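Local coordinates for nucleotidyltransferase-like protein (Exiguobacterium sibiricum, PDB 3C18) that is of unknown specific function but probably acts as a nucleotidyltransferase, joining a nucleotidyltransferase-like domain to a helical, probably substrate-binding domain and a helix-turn-helix domain, at residues A[17-22]-A[96-101]; A[36-41]-A[62-67]; A[159-164]-A[175-180]; A[237-242]-A[281-286]. All blocks are in the same frame, centred on the assembly; numbering follows the deposited sequence.

Contact 1: A[17-22]-A[96-101]; sequences PETQGI and IIFERN
A classic beta bulge marks the pairing of strand 19-26 with strand 95-99, the latter lying at one border of the mixed sheet in the nucleotidyltransferase-like domain. Ile97 and Phe98 both face Ile22, whose carbonyl O accepts Ile97 N at 2.7 Å and, weakly, Phe98 N. The strands run antiparallel, and Ile22 N returns a bond to Phe98 O. Beyond it Gly21 meets Glu99 as a non-hydrogen-bonded pair, with a CA-H...O contact of 3.2 Å from Gly21 CA to Phe98 O; the glycine leaves no side chain beside Glu99 on that face. Arg100 N then bonds to Gln20 O.

Where the ladder ends, the long side chain of Arg100 takes over. Extended from CG to NE, it carries the guanidinium back to the turn before strand 19-26. Thr19 O lies in the guanidinium plane, and NH1 of Arg100 approaches it at 2.7 Å in the carbonyl plane, on a lone pair. Pro17 O stands over one guanidinium face and Phe98 CZ over the opposite one, each offset toward the rim. Phe98 CG, anti to the backbone N (chi1 169°), turns the ring alongside Ile22, with Phe98 CD2 4.1 Å from Ile22 CD1. Thr19 OG1 turns instead to Tyr13 O. The whole is a classic bulge at an outer strand, helix 2-15 packing on the Ile22 and Phe98 face, in a nucleotidyltransferase-like fold.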
# COMPACT_ATOMS: atom_id res chain seq x y z
N PRO A 17 8.90 1.63 32.42
CA PRO A 17 9.34 0.25 32.40
C PRO A 17 9.13 -0.50 31.11
O PRO A 17 9.79 -1.50 30.91
CB PRO A 17 8.49 -0.39 33.51
CG PRO A 17 8.19 0.70 34.42
CD PRO A 17 8.01 1.91 33.57
N GLU A 18 8.22 -0.02 30.27
CA GLU A 18 7.79 -0.74 29.04
C GLU A 18 8.70 -0.45 27.89
O GLU A 18 8.65 -1.10 26.84
CB GLU A 18 6.36 -0.40 28.64
CG GLU A 18 5.34 -0.67 29.71
CD GLU A 18 5.21 -2.14 30.05
OE1 GLU A 18 5.98 -2.99 29.52
OE2 GLU A 18 4.32 -2.46 30.86
N THR A 19 9.55 0.52 28.12
CA THR A 19 10.52 0.95 27.11
C THR A 19 11.60 -0.11 26.96
O THR A 19 12.21 -0.50 27.94
CB THR A 19 11.14 2.28 27.50
OG1 THR A 19 10.10 3.26 27.61
CG2 THR A 19 12.15 2.71 26.46
N GLN A 20 11.82 -0.58 25.73
CA GLN A 20 12.79 -1.67 25.46
C GLN A 20 14.09 -1.14 24.90
O GLN A 20 15.15 -1.74 25.04
CB GLN A 20 12.20 -2.70 24.48
CG GLN A 20 10.86 -3.23 24.90
CD GLN A 20 10.92 -3.91 26.24
OE1 GLN A 20 11.70 -4.83 26.43
NE2 GLN A 20 10.11 -3.46 27.19
N GLY A 21 14.02 0.01 24.27
CA GLY A 21 15.21 0.60 23.67
C GLY A 21 15.05 2.00 23.16
O GLY A 21 13.95 2.46 22.87
N ILE A 22 16.17 2.69 23.13
CA ILE A 22 16.25 4.03 22.60
C ILE A 22 17.50 4.16 21.77
O ILE A 22 18.61 3.86 22.21
CB ILE A 22 16.23 5.11 23.69
CG1 ILE A 22 15.03 4.92 24.64
CG2 ILE A 22 16.20 6.50 23.08
CD1 ILE A 22 15.09 5.86 25.80
N ILE A 96 22.91 3.22 20.40
CA ILE A 96 22.06 2.73 21.50
C ILE A 96 22.23 3.61 22.73
O ILE A 96 23.30 3.66 23.32
CB ILE A 96 22.37 1.28 21.90
CG1 ILE A 96 22.03 0.33 20.76
CG2 ILE A 96 21.64 0.87 23.15
CD1 ILE A 96 22.64 -1.01 20.94
N ILE A 97 21.16 4.31 23.08
CA ILE A 97 21.16 5.25 24.20
C ILE A 97 20.73 4.52 25.45
O ILE A 97 21.19 4.81 26.55
CB ILE A 97 20.17 6.43 23.96
CG1 ILE A 97 20.70 7.36 22.87
CG2 ILE A 97 19.96 7.24 25.20
CD1 ILE A 97 22.07 7.86 23.11
N PHE A 98 19.86 3.54 25.26
CA PHE A 98 19.28 2.82 26.39
C PHE A 98 18.59 1.58 25.92
O PHE A 98 17.99 1.57 24.85
CB PHE A 98 18.26 3.72 27.10
CG PHE A 98 17.41 2.99 28.10
CD1 PHE A 98 17.85 2.80 29.40
CD2 PHE A 98 16.18 2.47 27.73
CE1 PHE A 98 17.07 2.12 30.31
CE2 PHE A 98 15.41 1.78 28.63
CZ PHE A 98 15.84 1.60 29.91
N GLU A 99 18.66 0.54 26.73
CA GLU A 99 17.91 -0.68 26.43
C GLU A 99 17.70 -1.56 27.63
O GLU A 99 18.41 -1.50 28.61
CB GLU A 99 18.58 -1.48 25.31
CG GLU A 99 19.99 -1.93 25.63
CD GLU A 99 20.54 -2.92 24.63
OE1 GLU A 99 19.76 -3.72 24.06
OE2 GLU A 99 21.77 -2.92 24.41
N ARG A 100 16.64 -2.34 27.53
CA ARG A 100 16.35 -3.36 28.51
C ARG A 100 16.41 -4.71 27.84
O ARG A 100 15.98 -4.87 26.71
CB ARG A 100 14.95 -3.18 29.10
CG ARG A 100 14.82 -2.05 30.10
CD ARG A 100 13.42 -2.05 30.72
NE ARG A 100 13.31 -1.08 31.79
CZ ARG A 100 12.85 0.15 31.64
NH1 ARG A 100 12.45 0.57 30.46
NH2 ARG A 100 12.79 0.98 32.68
N ASN A 101 16.97 -5.67 28.56
CA ASN A 101 16.98 -7.07 28.11
C ASN A 101 17.75 -7.25 26.81
O ASN A 101 17.42 -8.11 25.99
CB ASN A 101 15.54 -7.57 27.95
CG ASN A 101 14.76 -7.52 29.26
OD1 ASN A 101 15.31 -7.79 30.33
ND2 ASN A 101 13.47 -7.16 29.17

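Contact 2: A[36-41]-A[62-67]; sequences DQFDVL and TLRVSL
The Phe38 ring has Arg64 CB over one face, 4.0 Å from its centroid in a CH-pi contact, while the backbone of Val65 and Ser66 meets its edge. It also meets the ring of His57, the planes about 55° apart. One face of the Arg64 guanidinium is in turn met by Phe38 CE1: the bend at chi3 (89°) carries the group across the ring. With an alanine here instead of Phe38, Arg64 CB and guanidinium would probably lose the ring they rest on, leaving the arginine freer to turn and a gap beside the Val65-Ser66 backbone. Tyr286 of the second subunit also packs on this phenylalanine.

Strands 40-46 and 63-71 are parallel neighbours in the mixed sheet of the nucleotidyltransferase-like domain, Val40 pairing with Val65 and Leu41 with Ser66. Ser66 N bonds to Val40 O at 3.0 Å, and Arg64 O accepts both Asp39 N and Val40 N. Asp39, short and acidic, suits the strand's start: its OD2 takes Arg64 N at 2.8 Å on the anti side, in a nearly straight bond (168°). Ser66 OG donates to Asp36 OD2 at 2.9 Å; this carboxylate also accepts from His68 and forms a salt bridge with Arg86.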
# COMPACT_ATOMS: atom_id res chain seq x y z
N ASP A 36 14.11 13.30 9.57
CA ASP A 36 12.93 14.15 9.45
C ASP A 36 13.26 15.62 9.28
O ASP A 36 12.49 16.49 9.68
CB ASP A 36 12.07 14.01 10.71
CG ASP A 36 11.17 12.78 10.68
OD1 ASP A 36 11.20 12.07 9.67
OD2 ASP A 36 10.41 12.56 11.65
N GLN A 37 14.42 15.89 8.71
CA GLN A 37 14.87 17.30 8.44
C GLN A 37 15.19 18.02 9.74
O GLN A 37 15.21 19.27 9.82
CB GLN A 37 13.85 18.10 7.63
CG GLN A 37 13.83 17.70 6.14
CD GLN A 37 12.93 16.51 5.87
OE1 GLN A 37 11.90 16.34 6.52
NE2 GLN A 37 13.31 15.67 4.91
N PHE A 38 15.41 17.19 10.75
CA PHE A 38 15.86 17.62 12.08
C PHE A 38 17.31 17.19 12.29
O PHE A 38 17.91 16.60 11.40
CB PHE A 38 14.96 17.06 13.19
CG PHE A 38 13.73 17.89 13.43
CD1 PHE A 38 13.37 18.88 12.54
CD2 PHE A 38 12.93 17.68 14.51
CE1 PHE A 38 12.25 19.65 12.75
CE2 PHE A 38 11.82 18.44 14.72
CZ PHE A 38 11.47 19.42 13.83
N ASP A 39 17.82 17.46 13.49
CA ASP A 39 19.25 17.29 13.81
C ASP A 39 19.55 15.93 14.37
O ASP A 39 20.63 15.36 14.16
CB ASP A 39 19.71 18.34 14.85
CG ASP A 39 19.54 19.76 14.37
OD1 ASP A 39 19.92 20.03 13.22
OD2 ASP A 39 19.04 20.62 15.13
N VAL A 40 18.62 15.44 15.17
CA VAL A 40 18.73 14.12 15.79
C VAL A 40 17.38 13.47 15.79
O VAL A 40 16.38 14.10 16.08
CB VAL A 40 19.26 14.19 17.25
CG1 VAL A 40 19.20 12.82 17.91
CG2 VAL A 40 20.70 14.71 17.25
N LEU A 41 17.36 12.19 15.43
CA LEU A 41 16.14 11.40 15.49
C LEU A 41 16.31 10.37 16.60
O LEU A 41 17.31 9.68 16.68
CB LEU A 41 15.82 10.73 14.16
CG LEU A 41 14.42 10.07 14.08
CD1 LEU A 41 13.77 10.30 12.76
CD2 LEU A 41 14.45 8.60 14.39
N THR A 62 19.38 24.49 20.95
CA THR A 62 19.49 24.77 19.54
C THR A 62 19.19 23.52 18.69
O THR A 62 18.99 23.58 17.47
CB THR A 62 20.91 25.33 19.25
OG1 THR A 62 21.04 25.58 17.85
CG2 THR A 62 22.01 24.33 19.68
N LEU A 63 19.14 22.39 19.40
CA LEU A 63 19.05 21.06 18.79
C LEU A 63 17.63 20.61 18.58
O LEU A 63 16.88 20.44 19.53
CB LEU A 63 19.77 20.03 19.66
CG LEU A 63 19.98 18.66 19.00
CD1 LEU A 63 21.03 18.76 17.87
CD2 LEU A 63 20.40 17.62 20.01
N ARG A 64 17.27 20.41 17.32
CA ARG A 64 15.94 19.94 16.92
C ARG A 64 15.92 18.44 16.86
O ARG A 64 16.75 17.80 16.21
CB ARG A 64 15.53 20.51 15.56
CG ARG A 64 15.44 22.00 15.55
CD ARG A 64 15.46 22.54 14.16
NE ARG A 64 14.13 22.64 13.57
CZ ARG A 64 13.90 22.73 12.26
NH1 ARG A 64 14.90 22.70 11.40
NH2 ARG A 64 12.65 22.81 11.82
N VAL A 65 14.97 17.88 17.58
CA VAL A 65 14.88 16.44 17.80
C VAL A 65 13.51 15.92 17.42
O VAL A 65 12.51 16.39 17.90
CB VAL A 65 15.13 16.11 19.30
CG1 VAL A 65 15.14 14.60 19.57
CG2 VAL A 65 16.42 16.75 19.77
N SER A 66 13.52 14.93 16.53
CA SER A 66 12.31 14.15 16.21
C SER A 66 12.31 12.85 17.02
O SER A 66 13.28 12.12 17.05
CB SER A 66 12.24 13.81 14.72
OG SER A 66 10.99 13.23 14.42
N LEU A 67 11.20 12.59 17.68
CA LEU A 67 11.06 11.36 18.41
C LEU A 67 9.98 10.45 17.81
O LEU A 67 8.79 10.80 17.75
CB LEU A 67 10.78 11.67 19.87
CG LEU A 67 10.89 10.52 20.86
CD1 LEU A 67 11.32 11.02 22.20
CD2 LEU A 67 9.56 9.80 20.94
O HOH W 1 17.46 20.56 11.75
O HOH W 2 15.29 21.47 8.27

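Contact 3: A[159-164]-A[175-180]; sequences HLARLS and VVWEQA
Ala161 points its methyl at the indole of Trp177 and meets it over the face: CB stands 3.8 Å from the centroid of the six-membered ring, only 16° off the ring normal. The geometry is a CH-pi contact, with CZ3 the nearest ring atom at 3.7 Å from Ala161 CB. Trp177 starts out pointing away from helix 146-167, yet its CG, anti to the carbonyl carbon (chi1 -74°), sends the long indole back until its benzene end lies beneath the alanine. A bulky aromatic can make this return; a small residue opposite gives it room.

The same methyl also touches Ala180 CB at 4.2 Å and Val176 CG2 at 4.1 Å, so one alanine is met by three side chains of helix 176-183, spaced along it. The two alanines, having little to interpose, suit a place where the axes of segments 159-164 and 176-180 pass 9.0 Å apart at 53°. Val176 is forked, and its branches divide the work: CG1 hangs over the same indole face as Ala161 CB, whereas CG2 lies 3.8 Å from Arg162 CG, the two side chains crossing at about a right angle. Thus the aliphatic root of the arginine, rather than its charged end, borders the apolar patch.

The contact joins two successive helices of the YgxA-like substrate binding domain. Behind it Leu160 and Leu163 turn to helix 116-142, and Val187 of helix 185-195 packs on Trp177, whose ring stacks with Tyr191. Asp148 of the second subunit accepts from Trp177 N, placing the start of helix 176-183 at the dimer interface.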
# COMPACT_ATOMS: atom_id res chain seq x y z
N HIS A 159 8.03 -5.16 -9.59
CA HIS A 159 7.85 -6.26 -8.61
C HIS A 159 8.70 -7.47 -8.93
O HIS A 159 9.15 -8.19 -8.03
CB HIS A 159 6.39 -6.68 -8.48
CG HIS A 159 5.55 -5.62 -7.85
ND1 HIS A 159 5.82 -5.12 -6.60
CD2 HIS A 159 4.49 -4.94 -8.32
CE1 HIS A 159 4.93 -4.19 -6.31
NE2 HIS A 159 4.11 -4.06 -7.34
N LEU A 160 8.91 -7.69 -10.22
CA LEU A 160 9.69 -8.84 -10.71
C LEU A 160 11.18 -8.69 -10.36
O LEU A 160 11.88 -9.65 -10.06
CB LEU A 160 9.52 -8.99 -12.23
CG LEU A 160 10.25 -10.10 -13.00
CD1 LEU A 160 9.77 -11.47 -12.67
CD2 LEU A 160 10.15 -9.88 -14.51
N ALA A 161 11.64 -7.45 -10.41
CA ALA A 161 13.03 -7.11 -10.04
C ALA A 161 13.22 -7.33 -8.54
O ALA A 161 14.20 -7.86 -8.12
CB ALA A 161 13.33 -5.66 -10.36
N ARG A 162 12.24 -6.94 -7.74
CA ARG A 162 12.31 -7.11 -6.27
C ARG A 162 12.29 -8.60 -5.91
O ARG A 162 13.07 -9.07 -5.08
CB ARG A 162 11.17 -6.35 -5.56
CG ARG A 162 11.33 -4.81 -5.65
CD ARG A 162 10.09 -4.06 -5.17
NE ARG A 162 9.65 -4.56 -3.88
CZ ARG A 162 10.16 -4.19 -2.71
NH1 ARG A 162 11.14 -3.32 -2.67
NH2 ARG A 162 9.69 -4.71 -1.59
N LEU A 163 11.44 -9.35 -6.59
CA LEU A 163 11.35 -10.81 -6.39
C LEU A 163 12.64 -11.48 -6.76
O LEU A 163 13.16 -12.35 -6.04
CB LEU A 163 10.19 -11.38 -7.20
CG LEU A 163 10.01 -12.89 -7.19
CD1 LEU A 163 9.85 -13.46 -5.80
CD2 LEU A 163 8.81 -13.20 -8.04
N SER A 164 13.20 -11.04 -7.87
CA SER A 164 14.44 -11.61 -8.37
C SER A 164 15.58 -11.39 -7.38
O SER A 164 16.45 -12.24 -7.20
CB SER A 164 14.77 -11.05 -9.74
OG SER A 164 13.69 -11.33 -10.62
N VAL A 175 17.34 1.07 -4.90
CA VAL A 175 18.01 0.95 -6.20
C VAL A 175 17.96 -0.48 -6.68
O VAL A 175 18.97 -1.11 -6.98
CB VAL A 175 19.48 1.45 -6.20
CG1 VAL A 175 19.51 2.96 -5.99
CG2 VAL A 175 20.36 0.68 -5.18
N VAL A 176 16.75 -0.97 -6.78
CA VAL A 176 16.52 -2.36 -7.13
C VAL A 176 17.02 -2.77 -8.52
O VAL A 176 17.49 -3.90 -8.71
CB VAL A 176 15.04 -2.74 -6.98
CG1 VAL A 176 14.24 -2.23 -8.19
CG2 VAL A 176 14.93 -4.26 -6.80
N TRP A 177 16.94 -1.88 -9.50
CA TRP A 177 17.40 -2.22 -10.88
C TRP A 177 18.90 -2.45 -10.93
O TRP A 177 19.41 -3.25 -11.72
CB TRP A 177 17.00 -1.17 -11.94
CG TRP A 177 15.55 -1.26 -12.25
CD1 TRP A 177 14.59 -0.35 -11.96
CD2 TRP A 177 14.87 -2.39 -12.80
NE1 TRP A 177 13.35 -0.83 -12.32
CE2 TRP A 177 13.50 -2.08 -12.85
CE3 TRP A 177 15.29 -3.64 -13.25
CZ2 TRP A 177 12.54 -2.97 -13.34
CZ3 TRP A 177 14.33 -4.52 -13.76
CH2 TRP A 177 12.98 -4.18 -13.79
N GLU A 178 19.60 -1.75 -10.05
CA GLU A 178 21.05 -1.91 -9.92
C GLU A 178 21.34 -3.30 -9.40
O GLU A 178 22.18 -4.02 -9.91
CB GLU A 178 21.63 -0.89 -8.93
CG GLU A 178 21.37 0.57 -9.29
CD GLU A 178 22.30 1.08 -10.37
OE1 GLU A 178 22.93 0.24 -11.05
OE2 GLU A 178 22.40 2.32 -10.54
N GLN A 179 20.62 -3.65 -8.34
CA GLN A 179 20.73 -4.96 -7.70
C GLN A 179 20.42 -6.04 -8.70
O GLN A 179 21.08 -7.06 -8.73
CB GLN A 179 19.76 -5.10 -6.53
CG GLN A 179 20.05 -4.28 -5.30
CD GLN A 179 19.06 -4.53 -4.16
OE1 GLN A 179 17.91 -4.06 -4.20
NE2 GLN A 179 19.51 -5.24 -3.12
N ALA A 180 19.41 -5.78 -9.54
CA ALA A 180 18.87 -6.80 -10.47
C ALA A 180 19.75 -6.99 -11.68
O ALA A 180 19.68 -8.01 -12.36
CB ALA A 180 17.44 -6.45 -10.90

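Contact 4: A[237-242]-A[281-286]; sequences PWTMHE and VELVTY
In the helix-turn-helix domain a short edge strand, 238-239, leads into helix 240-245 and pairs with the central strand 281-288 of a small antiparallel sheet, consistent with a winged-helix fold in which strands 269-275 and 281-288 would make the wing hairpin. Trp238 and Tyr286 form a hydrogen-bonded pair: Trp238 N to Tyr286 O and Tyr286 N to Trp238 O, both 2.8 Å. Pro237, which has no N-H to offer, instead lays CB against Thr285 CB at 3.6 Å.

Thr239 is the N-cap of helix 240-245. Its OG1, held between the backbone N and carbonyl carbon (chi1 63°), accepts Glu242 N, and Glu242 OE1 takes Thr239 N at 3.0 Å, completing a capping box. A water bridges Met240 N and Val284 O. The selenomethionine at 240, bent at chi2 and chi3, brings CE to 3.9 Å from Tyr286 CE2. Tyr286 OH bonds to His57 of the second subunit; a leucine in its place would probably leave that histidine without its partner and the Met240 methyl with less ring to lie against.

The backbone N-H groups of Trp238, Thr239, Met240, Glu242 and Tyr286 are thus all bonded, while a beta ladder from 281-283 and a salt bridge from Glu282 to Arg59 of the second subunit make this sheet part of the dimer interface.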
# COMPACT_ATOMS: atom_id res chain seq x y z
N PRO A 237 -7.35 -31.29 2.31
CA PRO A 237 -7.55 -30.01 1.66
C PRO A 237 -8.05 -28.96 2.61
O PRO A 237 -8.52 -29.27 3.68
CB PRO A 237 -8.59 -30.33 0.60
CG PRO A 237 -8.49 -31.78 0.40
CD PRO A 237 -8.16 -32.35 1.72
N TRP A 238 -7.94 -27.71 2.16
CA TRP A 238 -8.37 -26.54 2.89
C TRP A 238 -9.54 -25.91 2.23
O TRP A 238 -9.59 -25.85 0.99
CB TRP A 238 -7.30 -25.49 2.87
CG TRP A 238 -6.03 -25.82 3.52
CD1 TRP A 238 -5.09 -26.72 3.10
CD2 TRP A 238 -5.49 -25.19 4.67
NE1 TRP A 238 -4.01 -26.69 3.95
CE2 TRP A 238 -4.25 -25.79 4.94
CE3 TRP A 238 -5.94 -24.19 5.53
CZ2 TRP A 238 -3.43 -25.38 5.98
CZ3 TRP A 238 -5.13 -23.81 6.58
CH2 TRP A 238 -3.89 -24.40 6.79
N THR A 239 -10.48 -25.39 3.03
CA THR A 239 -11.52 -24.53 2.42
C THR A 239 -10.88 -23.13 2.28
O THR A 239 -9.91 -22.82 2.92
CB THR A 239 -12.76 -24.41 3.30
OG1 THR A 239 -12.40 -23.78 4.53
CG2 THR A 239 -13.37 -25.76 3.59
N MSE A 240 -11.46 -22.27 1.44
CA MSE A 240 -10.96 -20.91 1.31
C MSE A 240 -11.02 -20.20 2.63
O MSE A 240 -10.10 -19.52 3.04
CB MSE A 240 -11.78 -20.11 0.28
CG MSE A 240 -11.37 -18.66 0.09
SE MSE A 240 -9.45 -18.44 -0.28
CE MSE A 240 -9.24 -19.25 -2.04
N HIS A 241 -12.14 -20.36 3.32
CA HIS A 241 -12.30 -19.69 4.64
C HIS A 241 -11.22 -20.10 5.61
O HIS A 241 -10.66 -19.29 6.35
CB HIS A 241 -13.70 -19.92 5.22
CG HIS A 241 -13.99 -19.07 6.41
ND1 HIS A 241 -13.81 -17.70 6.40
CD2 HIS A 241 -14.49 -19.38 7.63
CE1 HIS A 241 -14.16 -17.22 7.57
NE2 HIS A 241 -14.58 -18.21 8.34
N GLU A 242 -10.87 -21.36 5.57
CA GLU A 242 -9.83 -21.89 6.46
C GLU A 242 -8.47 -21.24 6.16
O GLU A 242 -7.66 -20.94 7.03
CB GLU A 242 -9.74 -23.39 6.33
CG GLU A 242 -10.88 -24.11 7.05
CD GLU A 242 -10.88 -25.63 6.83
OE1 GLU A 242 -10.23 -26.12 5.89
OE2 GLU A 242 -11.59 -26.34 7.58
N VAL A 281 -25.21 -27.92 -0.41
CA VAL A 281 -23.98 -27.09 -0.52
C VAL A 281 -22.70 -27.88 -0.47
O VAL A 281 -22.55 -28.84 0.30
CB VAL A 281 -23.95 -25.96 0.53
CG1 VAL A 281 -23.57 -26.51 1.91
CG2 VAL A 281 -23.00 -24.84 0.11
N GLU A 282 -21.80 -27.50 -1.39
CA GLU A 282 -20.43 -27.98 -1.44
C GLU A 282 -19.47 -26.85 -1.09
O GLU A 282 -19.66 -25.69 -1.45
CB GLU A 282 -20.03 -28.50 -2.80
CG GLU A 282 -20.83 -29.68 -3.27
CD GLU A 282 -20.67 -29.92 -4.74
OE1 GLU A 282 -21.29 -29.18 -5.51
OE2 GLU A 282 -19.93 -30.84 -5.13
N LEU A 283 -18.48 -27.19 -0.31
CA LEU A 283 -17.38 -26.30 -0.02
C LEU A 283 -16.29 -26.62 -1.01
O LEU A 283 -16.00 -27.77 -1.24
CB LEU A 283 -16.82 -26.51 1.40
CG LEU A 283 -17.55 -25.71 2.51
CD1 LEU A 283 -18.99 -25.57 2.15
CD2 LEU A 283 -17.41 -26.43 3.79
N VAL A 284 -15.73 -25.58 -1.61
CA VAL A 284 -14.58 -25.71 -2.48
C VAL A 284 -13.38 -25.91 -1.60
O VAL A 284 -13.25 -25.25 -0.57
CB VAL A 284 -14.38 -24.49 -3.34
CG1 VAL A 284 -13.36 -24.77 -4.40
CG2 VAL A 284 -15.77 -24.07 -3.94
N THR A 285 -12.51 -26.84 -2.00
CA THR A 285 -11.32 -27.19 -1.22
C THR A 285 -10.10 -27.24 -2.11
O THR A 285 -10.20 -27.41 -3.35
CB THR A 285 -11.49 -28.52 -0.44
OG1 THR A 285 -11.55 -29.62 -1.35
CG2 THR A 285 -12.77 -28.52 0.38
N TYR A 286 -8.98 -26.93 -1.49
CA TYR A 286 -7.70 -26.72 -2.17
C TYR A 286 -6.60 -27.47 -1.49
O TYR A 286 -6.52 -27.54 -0.24
CB TYR A 286 -7.35 -25.25 -2.16
CG TYR A 286 -8.44 -24.37 -2.71
CD1 TYR A 286 -8.62 -24.22 -4.05
CD2 TYR A 286 -9.33 -23.74 -1.86
CE1 TYR A 286 -9.63 -23.43 -4.55
CE2 TYR A 286 -10.35 -22.93 -2.36
CZ TYR A 286 -10.48 -22.78 -3.73
OH TYR A 286 -11.48 -21.99 -4.28
O HOH W 3 -14.32 -23.16 0.28

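From the N terminus, strand 19-26 waits until strand 95-99 arrives to close the long loop of contact 1. Inside that loop contact 2 is nested, joining strands 40-46 and 63-71; since 40-46 is also the neighbour of 19-26, both contacts belong to one sheet, their centres about 20 Å apart. Further along the chain contacts 3 and 4 follow in series. Contact 3 closes a short loop between successive helices, and contact 4, joining strand 238-239 to strand 281-288, closes the loop that holds helix 253-265 and strand 269-275. Contacts 2 and 4 lie about 53 Å apart, centre to centre, yet contacts 2, 3 and 4 all touch the second subunit.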